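PDB 5FQ8: BT_2262 (uncharacterised lipoprotein) from Bacteroides thetaiotaomicron, which is of unknown function but is predicted to be a surface lipoprotein, with an Ig-like domain joined to a BT_2262-like C-terminal domain. Local coordinates for residues G[60-65]-G[87-92]; G[128-133]-G[156-161]. All coordinates share one frame; numbering follows the deposited sequence.

Contact 1. Residues G[60-65]-G[87-92]; sequences NTPGIY and VADNTA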
ATOM      1  N   ASN G  60     -61.570   8.947  50.018  1.00 74.16           N
ATOM      2  CA  ASN G  60     -62.269   8.770  51.282  1.00 74.59           C
ATOM      3  C   ASN G  60     -62.186   7.346  51.812  1.00 75.22           C
ATOM      4  O   ASN G  60     -62.903   7.010  52.757  1.00 79.01           O
ATOM      5  CB  ASN G  60     -63.735   9.180  51.137  1.00 76.19           C
ATOM      6  CG  ASN G  60     -63.911  10.676  51.018  1.00 77.30           C
ATOM      7  OD1 ASN G  60     -64.263  11.185  49.957  1.00 79.84           O
ATOM      8  ND2 ASN G  60     -63.673  11.391  52.112  1.00 79.72           N
ATOM      9  N   THR G  61     -61.338   6.504  51.225  1.00 70.21           N
ATOM     10  CA  THR G  61     -61.123   5.141  51.692  1.00 66.71           C
ATOM     11  C   THR G  61     -59.638   4.824  51.638  1.00 58.82           C
ATOM     12  O   THR G  61     -59.067   4.734  50.548  1.00 58.67           O
ATOM     13  CB  THR G  61     -61.894   4.129  50.845  1.00 55.16           C
ATOM     14  OG1 THR G  61     -63.301   4.319  51.021  1.00 61.16           O
ATOM     15  CG2 THR G  61     -61.527   2.720  51.253  1.00 55.69           C
ATOM     16  N   PRO G  62     -58.975   4.670  52.779  1.00 63.18           N
ATOM     17  CA  PRO G  62     -57.537   4.393  52.760  1.00 63.03           C
ATOM     18  C   PRO G  62     -57.216   3.128  51.982  1.00 62.88           C
ATOM     19  O   PRO G  62     -58.015   2.193  51.917  1.00 67.73           O
ATOM     20  CB  PRO G  62     -57.191   4.242  54.242  1.00 71.49           C
ATOM     21  CG  PRO G  62     -58.209   5.077  54.939  1.00 59.26           C
ATOM     22  CD  PRO G  62     -59.469   4.941  54.139  1.00 66.60           C
ATOM     23  N   GLY G  63     -56.040   3.120  51.372  1.00 71.23           N
ATOM     24  CA  GLY G  63     -55.579   1.966  50.630  1.00 68.29           C
ATOM     25  C   GLY G  63     -54.625   2.377  49.522  1.00 61.43           C
ATOM     26  O   GLY G  63     -54.098   3.486  49.512  1.00 59.21           O
ATOM     27  N   ILE G  64     -54.418   1.446  48.593  1.00 57.41           N
ATOM     28  CA  ILE G  64     -53.536   1.636  47.448  1.00 54.36           C
ATOM     29  C   ILE G  64     -54.379   1.662  46.182  1.00 58.37           C
ATOM     30  O   ILE G  64     -55.159   0.736  45.926  1.00 63.88           O
ATOM     31  CB  ILE G  64     -52.474   0.533  47.360  1.00 53.25           C
ATOM     32  CG1 ILE G  64     -51.732   0.398  48.684  1.00 49.84           C
ATOM     33  CG2 ILE G  64     -51.499   0.844  46.251  1.00 46.52           C
ATOM     34  CD1 ILE G  64     -50.659  -0.664  48.651  1.00 50.20           C
ATOM     35  N   TYR G  65     -54.201   2.709  45.382  1.00 61.39           N
ATOM     36  CA  TYR G  65     -54.937   2.890  44.142  1.00 58.52           C
ATOM     37  C   TYR G  65     -53.942   3.034  43.006  1.00 57.57           C
ATOM     38  O   TYR G  65     -53.062   3.898  43.057  1.00 54.77           O
ATOM     39  CB  TYR G  65     -55.850   4.110  44.226  1.00 53.19           C
ATOM     40  CG  TYR G  65     -56.923   3.965  45.262  1.00 50.90           C
ATOM     41  CD1 TYR G  65     -58.093   3.276  44.985  1.00 49.36           C
ATOM     42  CD2 TYR G  65     -56.757   4.492  46.529  1.00 55.07           C
ATOM     43  CE1 TYR G  65     -59.075   3.132  45.933  1.00 58.43           C
ATOM     44  CE2 TYR G  65     -57.736   4.352  47.488  1.00 58.26           C
ATOM     45  CZ  TYR G  65     -58.891   3.671  47.184  1.00 59.65           C
ATOM     46  OH  TYR G  65     -59.864   3.531  48.140  1.00 61.71           O
ATOM     47  N   VAL G  87     -53.274   6.349  50.180  1.00 77.60           N
ATOM     48  CA  VAL G  87     -54.177   7.117  51.032  1.00 76.65           C
ATOM     49  C   VAL G  87     -53.909   6.775  52.493  1.00 81.60           C
ATOM     50  O   VAL G  87     -53.846   5.596  52.856  1.00 86.11           O
ATOM     51  CB  VAL G  87     -55.647   6.845  50.671  1.00 71.91           C
ATOM     52  CG1 VAL G  87     -56.548   7.817  51.388  1.00 71.41           C
ATOM     53  CG2 VAL G  87     -55.843   6.961  49.192  1.00 68.82           C
ATOM     54  N   ALA G  88     -53.790   7.805  53.334  1.00 76.10           N
ATOM     55  CA  ALA G  88     -53.495   7.618  54.750  1.00 80.65           C
ATOM     56  C   ALA G  88     -54.772   7.343  55.539  1.00 79.74           C
ATOM     57  O   ALA G  88     -55.853   7.160  54.978  1.00 80.73           O
ATOM     58  CB  ALA G  88     -52.754   8.831  55.292  1.00 77.35           C
ATOM     59  N   ASP G  89     -54.659   7.311  56.864  1.00 81.26           N
ATOM     60  CA  ASP G  89     -55.768   6.953  57.733  1.00 76.73           C
ATOM     61  C   ASP G  89     -56.373   8.134  58.472  1.00 82.25           C
ATOM     62  O   ASP G  89     -57.416   7.958  59.117  1.00 84.62           O
ATOM     63  CB  ASP G  89     -55.306   5.911  58.761  1.00 79.04           C
ATOM     64  CG  ASP G  89     -56.449   5.347  59.589  1.00 77.87           C
ATOM     65  OD1 ASP G  89     -57.090   4.386  59.129  1.00 75.63           O
ATOM     66  OD2 ASP G  89     -56.701   5.870  60.693  1.00 80.06           O
ATOM     67  N   ASN G  90     -55.737   9.312  58.409  1.00 80.18           N
ATOM     68  CA  ASN G  90     -56.196  10.570  59.004  1.00 82.89           C
ATOM     69  C   ASN G  90     -55.791  10.692  60.468  1.00 89.23           C
ATOM     70  O   ASN G  90     -55.529  11.800  60.946  1.00 92.16           O
ATOM     71  CB  ASN G  90     -57.718  10.749  58.867  1.00 88.07           C
ATOM     72  CG  ASN G  90     -58.093  12.039  58.192  1.00 87.26           C
ATOM     73  OD1 ASN G  90     -57.251  12.714  57.598  1.00 89.90           O
ATOM     74  ND2 ASN G  90     -59.368  12.390  58.266  1.00 89.20           N
ATOM     75  N   THR G  91     -55.720   9.565  61.174  1.00 87.25           N
ATOM     76  CA  THR G  91     -55.409   9.566  62.598  1.00 85.05           C
ATOM     77  C   THR G  91     -53.984  10.032  62.861  1.00 87.21           C
ATOM     78  O   THR G  91     -53.072   9.747  62.089  1.00 84.59           O
ATOM     79  CB  THR G  91     -55.602   8.165  63.172  1.00 82.97           C
ATOM     80  OG1 THR G  91     -56.981   7.795  63.058  1.00 80.92           O
ATOM     81  CG2 THR G  91     -55.176   8.118  64.632  1.00 88.93           C
ATOM     82  N   ALA G  92     -53.795  10.749  63.966  1.00 90.31           N
ATOM     83  CA  ALA G  92     -52.484  11.271  64.314  1.00 92.31           C
ATOM     84  C   ALA G  92     -51.529  10.144  64.696  1.00 91.91           C
ATOM     85  O   ALA G  92     -51.937   9.046  65.085  1.00 93.57           O
ATOM     86  CB  ALA G  92     -52.593  12.270  65.464  1.00 91.81           C
TER
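Val-87 lies alongside the backbone of Pro-62 and sends one methyl to the aromatic ring of Tyr-65. Its CG2 meets the ring at the edge, near the ring plane, 3.6 Å from Tyr-65 CE2. With CG1 anti to the backbone N (chi1 -170°), CG2 stands beside that N and the two methyls diverge, CG2 to the Tyr-65 edge and CG1 to Pro-62 CA at 3.8 Å. The outer carbons of the Pro-62 ring come up against the chain leaving the strand: CG lies 3.1 Å from Ala-88 O and 4.2 Å from Asp-89 CA, placing the pyrrolidine ring beside both residues.

One backbone hydrogen bond joins the segments, from Val-87 N to Gly-63 O at 3.1 Å. It is somewhat bent at the hydrogen (147°), although the donor lies nearly in line with the C=O bond. At the phi of Gly-63, 152°, a side chain would run into the carbonyl O of Pro-62, which fits a glycine at this position.

Further out, Tyr-65 OH donates to Thr-61 O at 2.8 Å. The acceptor lies at the ring edge and in the ring plane, whereas the hydroxyl is tilted from the plane of the carbonyl. This bond ties the far end of the ring to the loop 60-62. Thr-61 OG1 is in turn hydrogen-bonded to Asp-58 OD2. Beyond Val-87, Ala-88 shares a backbone hydrogen bond with Leu-27.

Strands 63-72 and 78-87 are adjacent and antiparallel, and Tyr-65 also bonds through its backbone to Val-85. The contact therefore sits at the open end of a β-hairpin belonging to the Ig-like part, where residues 88-92 begin the connection toward the C-terminal domain.

Contact 2. Residues G[128-133]-G[156-161]; sequences PGIFYI and KFELND
The rings of Phe-131 and Phe-157 lie almost parallel, their planes 6° apart, but are slid so far past each other that they barely overlap; their centroids are 5.8 Å apart. Phe-157 CG sits between the backbone N and the carbonyl carbon (chi1 57°), which folds the ring back across the neighbouring strand. Phe-131 O then lies over the centre of one face, 4.0 Å above the plane, while Ile-133 CB comes in at the edge, 3.5 Å from Phe-157 CE2. Leu-159 CB approaches Phe-131 CE1 obliquely, at 4.0 Å.

Under these side chains the strands run antiparallel. Phe-131 N donates to Phe-157 O at 2.7 Å and Phe-157 N to Phe-131 O at 3.0 Å, and Leu-159 N to Gly-129 O at 2.9 Å extends the ladder. Were Phe-157 reduced to an alanine, a gap would probably open beside Phe-131 CB and Ile-133 CB, and Phe-131 O would lose the ring face lying over it. On the other face of the sheet, Ile-130 CG2 lies 3.9 Å from Lys-156 CB.

Across the strands, then, the backbone supplies the directional bonds, and the buried Phe-131, Ile-133 and Phe-157 add apolar cover without a full ring stack.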
ATOM      1  N   PRO G 128     -55.061   3.024  62.511  1.00100.15           N
ATOM      2  CA  PRO G 128     -54.414   4.027  63.365  1.00 94.99           C
ATOM      3  C   PRO G 128     -53.102   3.551  63.953  1.00101.26           C
ATOM      4  O   PRO G 128     -52.279   4.361  64.384  1.00107.77           O
ATOM      5  CB  PRO G 128     -55.454   4.276  64.459  1.00 95.12           C
ATOM      6  CG  PRO G 128     -56.744   3.851  63.851  1.00 97.62           C
ATOM      7  CD  PRO G 128     -56.401   2.677  63.006  1.00101.09           C
ATOM      8  N   GLY G 129     -52.892   2.240  63.956  1.00 97.88           N
ATOM      9  CA  GLY G 129     -51.645   1.696  64.444  1.00 93.12           C
ATOM     10  C   GLY G 129     -50.788   1.067  63.367  1.00 88.57           C
ATOM     11  O   GLY G 129     -49.562   1.037  63.487  1.00 92.36           O
ATOM     12  N   ILE G 130     -51.413   0.571  62.307  1.00 86.08           N
ATOM     13  CA  ILE G 130     -50.743  -0.260  61.314  1.00 75.82           C
ATOM     14  C   ILE G 130     -50.355   0.591  60.112  1.00 73.95           C
ATOM     15  O   ILE G 130     -51.151   1.399  59.624  1.00 72.83           O
ATOM     16  CB  ILE G 130     -51.640  -1.442  60.897  1.00 80.04           C
ATOM     17  CG1 ILE G 130     -51.961  -2.324  62.106  1.00 75.23           C
ATOM     18  CG2 ILE G 130     -50.972  -2.264  59.816  1.00 70.54           C
ATOM     19  CD1 ILE G 130     -53.235  -1.961  62.832  1.00 76.34           C
ATOM     20  N   PHE G 131     -49.129   0.412  59.632  1.00 73.67           N
ATOM     21  CA  PHE G 131     -48.605   1.164  58.502  1.00 71.16           C
ATOM     22  C   PHE G 131     -48.180   0.216  57.390  1.00 69.25           C
ATOM     23  O   PHE G 131     -47.658  -0.868  57.653  1.00 75.01           O
ATOM     24  CB  PHE G 131     -47.407   2.011  58.906  1.00 68.89           C
ATOM     25  CG  PHE G 131     -47.735   3.132  59.842  1.00 74.58           C
ATOM     26  CD1 PHE G 131     -48.155   2.884  61.134  1.00 74.11           C
ATOM     27  CD2 PHE G 131     -47.610   4.444  59.425  1.00 74.87           C
ATOM     28  CE1 PHE G 131     -48.455   3.923  61.990  1.00 80.19           C
ATOM     29  CE2 PHE G 131     -47.904   5.486  60.274  1.00 77.17           C
ATOM     30  CZ  PHE G 131     -48.327   5.228  61.559  1.00 81.02           C
ATOM     31  N   TYR G 132     -48.387   0.636  56.144  1.00 74.33           N
ATOM     32  CA  TYR G 132     -47.942  -0.130  54.987  1.00 71.49           C
ATOM     33  C   TYR G 132     -46.581   0.370  54.534  1.00 69.86           C
ATOM     34  O   TYR G 132     -46.367   1.579  54.416  1.00 67.85           O
ATOM     35  CB  TYR G 132     -48.938  -0.017  53.835  1.00 72.17           C
ATOM     36  CG  TYR G 132     -48.443  -0.612  52.533  1.00 72.60           C
ATOM     37  CD1 TYR G 132     -48.655  -1.952  52.241  1.00 72.96           C
ATOM     38  CD2 TYR G 132     -47.773   0.167  51.590  1.00 71.60           C
ATOM     39  CE1 TYR G 132     -48.214  -2.500  51.057  1.00 74.25           C
ATOM     40  CE2 TYR G 132     -47.325  -0.374  50.402  1.00 71.25           C
ATOM     41  CZ  TYR G 132     -47.551  -1.707  50.142  1.00 70.97           C
ATOM     42  OH  TYR G 132     -47.114  -2.255  48.961  1.00 71.36           O
ATOM     43  N   ILE G 133     -45.672  -0.561  54.260  1.00 79.02           N
ATOM     44  CA  ILE G 133     -44.306  -0.249  53.858  1.00 78.16           C
ATOM     45  C   ILE G 133     -44.036  -0.935  52.530  1.00 77.12           C
ATOM     46  O   ILE G 133     -44.291  -2.135  52.384  1.00 77.82           O
ATOM     47  CB  ILE G 133     -43.285  -0.685  54.926  1.00 81.73           C
ATOM     48  CG1 ILE G 133     -41.861  -0.591  54.388  1.00 81.90           C
ATOM     49  CG2 ILE G 133     -43.577  -2.088  55.411  1.00 83.25           C
ATOM     50  CD1 ILE G 133     -41.272   0.785  54.466  1.00 79.49           C
ATOM     51  N   LYS G 156     -46.541  -5.053  56.511  1.00 83.36           N
ATOM     52  CA  LYS G 156     -47.192  -4.131  57.432  1.00 83.08           C
ATOM     53  C   LYS G 156     -46.447  -4.120  58.761  1.00 82.16           C
ATOM     54  O   LYS G 156     -45.743  -5.070  59.110  1.00 85.83           O
ATOM     55  CB  LYS G 156     -48.663  -4.503  57.666  1.00 82.43           C
ATOM     56  CG  LYS G 156     -49.411  -4.915  56.412  1.00 72.66           C
ATOM     57  CD  LYS G 156     -50.921  -4.866  56.599  1.00 75.64           C
ATOM     58  CE  LYS G 156     -51.633  -5.623  55.486  1.00 75.57           C
ATOM     59  NZ  LYS G 156     -52.886  -4.965  55.013  1.00 77.56           N
ATOM     60  N   PHE G 157     -46.606  -3.023  59.504  1.00 81.68           N
ATOM     61  CA  PHE G 157     -46.058  -2.928  60.851  1.00 91.92           C
ATOM     62  C   PHE G 157     -46.937  -2.009  61.694  1.00 85.65           C
ATOM     63  O   PHE G 157     -47.589  -1.106  61.168  1.00 79.17           O
ATOM     64  CB  PHE G 157     -44.596  -2.455  60.838  1.00 76.66           C
ATOM     65  CG  PHE G 157     -44.366  -1.125  60.165  1.00 85.48           C
ATOM     66  CD1 PHE G 157     -44.696   0.058  60.797  1.00 85.68           C
ATOM     67  CD2 PHE G 157     -43.783  -1.060  58.915  1.00 80.54           C
ATOM     68  CE1 PHE G 157     -44.457   1.275  60.210  1.00 80.20           C
ATOM     69  CE2 PHE G 157     -43.552   0.159  58.308  1.00 79.76           C
ATOM     70  CZ  PHE G 157     -43.894   1.329  58.957  1.00 83.98           C
ATOM     71  N   GLU G 158     -46.949  -2.251  63.011  1.00 87.94           N
ATOM     72  CA  GLU G 158     -47.866  -1.594  63.951  1.00 84.53           C
ATOM     73  C   GLU G 158     -47.081  -0.798  64.990  1.00 96.16           C
ATOM     74  O   GLU G 158     -46.472  -1.382  65.892  1.00103.27           O
ATOM     75  CB  GLU G 158     -48.765  -2.615  64.641  1.00 86.35           C
ATOM     76  CG  GLU G 158     -49.785  -2.005  65.586  1.00 85.20           C
ATOM     77  CD  GLU G 158     -50.418  -3.024  66.508  1.00 92.95           C
ATOM     78  OE1 GLU G 158     -50.722  -4.146  66.048  1.00 86.16           O
ATOM     79  OE2 GLU G 158     -50.608  -2.702  67.698  1.00 89.37           O
ATOM     80  N   LEU G 159     -47.121   0.532  64.882  1.00 92.11           N
ATOM     81  CA  LEU G 159     -46.309   1.406  65.726  1.00 95.69           C
ATOM     82  C   LEU G 159     -46.698   1.291  67.193  1.00 94.59           C
ATOM     83  O   LEU G 159     -47.856   1.515  67.558  1.00 88.73           O
ATOM     84  CB  LEU G 159     -46.458   2.850  65.255  1.00 83.79           C
ATOM     85  CG  LEU G 159     -45.664   3.922  65.992  1.00 86.21           C
ATOM     86  CD1 LEU G 159     -44.195   3.768  65.703  1.00 87.00           C
ATOM     87  CD2 LEU G 159     -46.143   5.285  65.562  1.00 84.66           C
ATOM     88  N   ASN G 160     -45.717   0.960  68.034  1.00 96.18           N
ATOM     89  CA  ASN G 160     -45.903   0.825  69.472  1.00 98.23           C
ATOM     90  C   ASN G 160     -45.702   2.166  70.178  1.00102.62           C
ATOM     91  O   ASN G 160     -45.143   3.117  69.628  1.00100.35           O
ATOM     92  CB  ASN G 160     -44.933  -0.207  70.047  1.00100.10           C
ATOM     93  CG  ASN G 160     -45.095  -1.579  69.426  1.00 97.41           C
ATOM     94  OD1 ASN G 160     -46.164  -1.934  68.933  1.00 95.24           O
ATOM     95  ND2 ASN G 160     -44.027  -2.366  69.458  1.00104.92           N
ATOM     96  N   ASP G 161     -46.158   2.231  71.426  1.00110.89           N
ATOM     97  CA  ASP G 161     -45.997   3.450  72.203  1.00115.43           C
ATOM     98  C   ASP G 161     -44.582   3.605  72.737  1.00105.59           C
ATOM     99  O   ASP G 161     -44.151   4.734  72.994  1.00108.11           O
ATOM    100  CB  ASP G 161     -47.014   3.466  73.337  1.00104.74           C
ATOM    101  CG  ASP G 161     -48.386   3.034  72.873  1.00103.35           C
ATOM    102  OD1 ASP G 161     -49.123   3.877  72.317  1.00110.40           O
ATOM    103  OD2 ASP G 161     -48.721   1.844  73.046  1.00106.02           O
TER

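Overall arrangement
Contact 2 joins neighbouring strands of the large antiparallel sheet through a ladder of three backbone bonds and buries 480 Å², with Phe-131, Ile-133 and Phe-157 in the interior. Contact 1 buries half as much, 242 Å², at the open end of a hairpin in a different, four-stranded sheet; one backbone bond crosses it, and it is mixed, Val-87 and Ala-88 being buried while Asn-60 and Thr-61 are exposed. The two share no strand, yet their centres are about 13 Å apart and they touch: Ile-64 CD1 reaches Tyr-132 CZ at 3.6 Å, and Asp-89 and Thr-91 pack on Pro-128. Contact 2 thus lies within one sheet, but its Tyr-132 and Pro-128 also take part in the interface with contact 1.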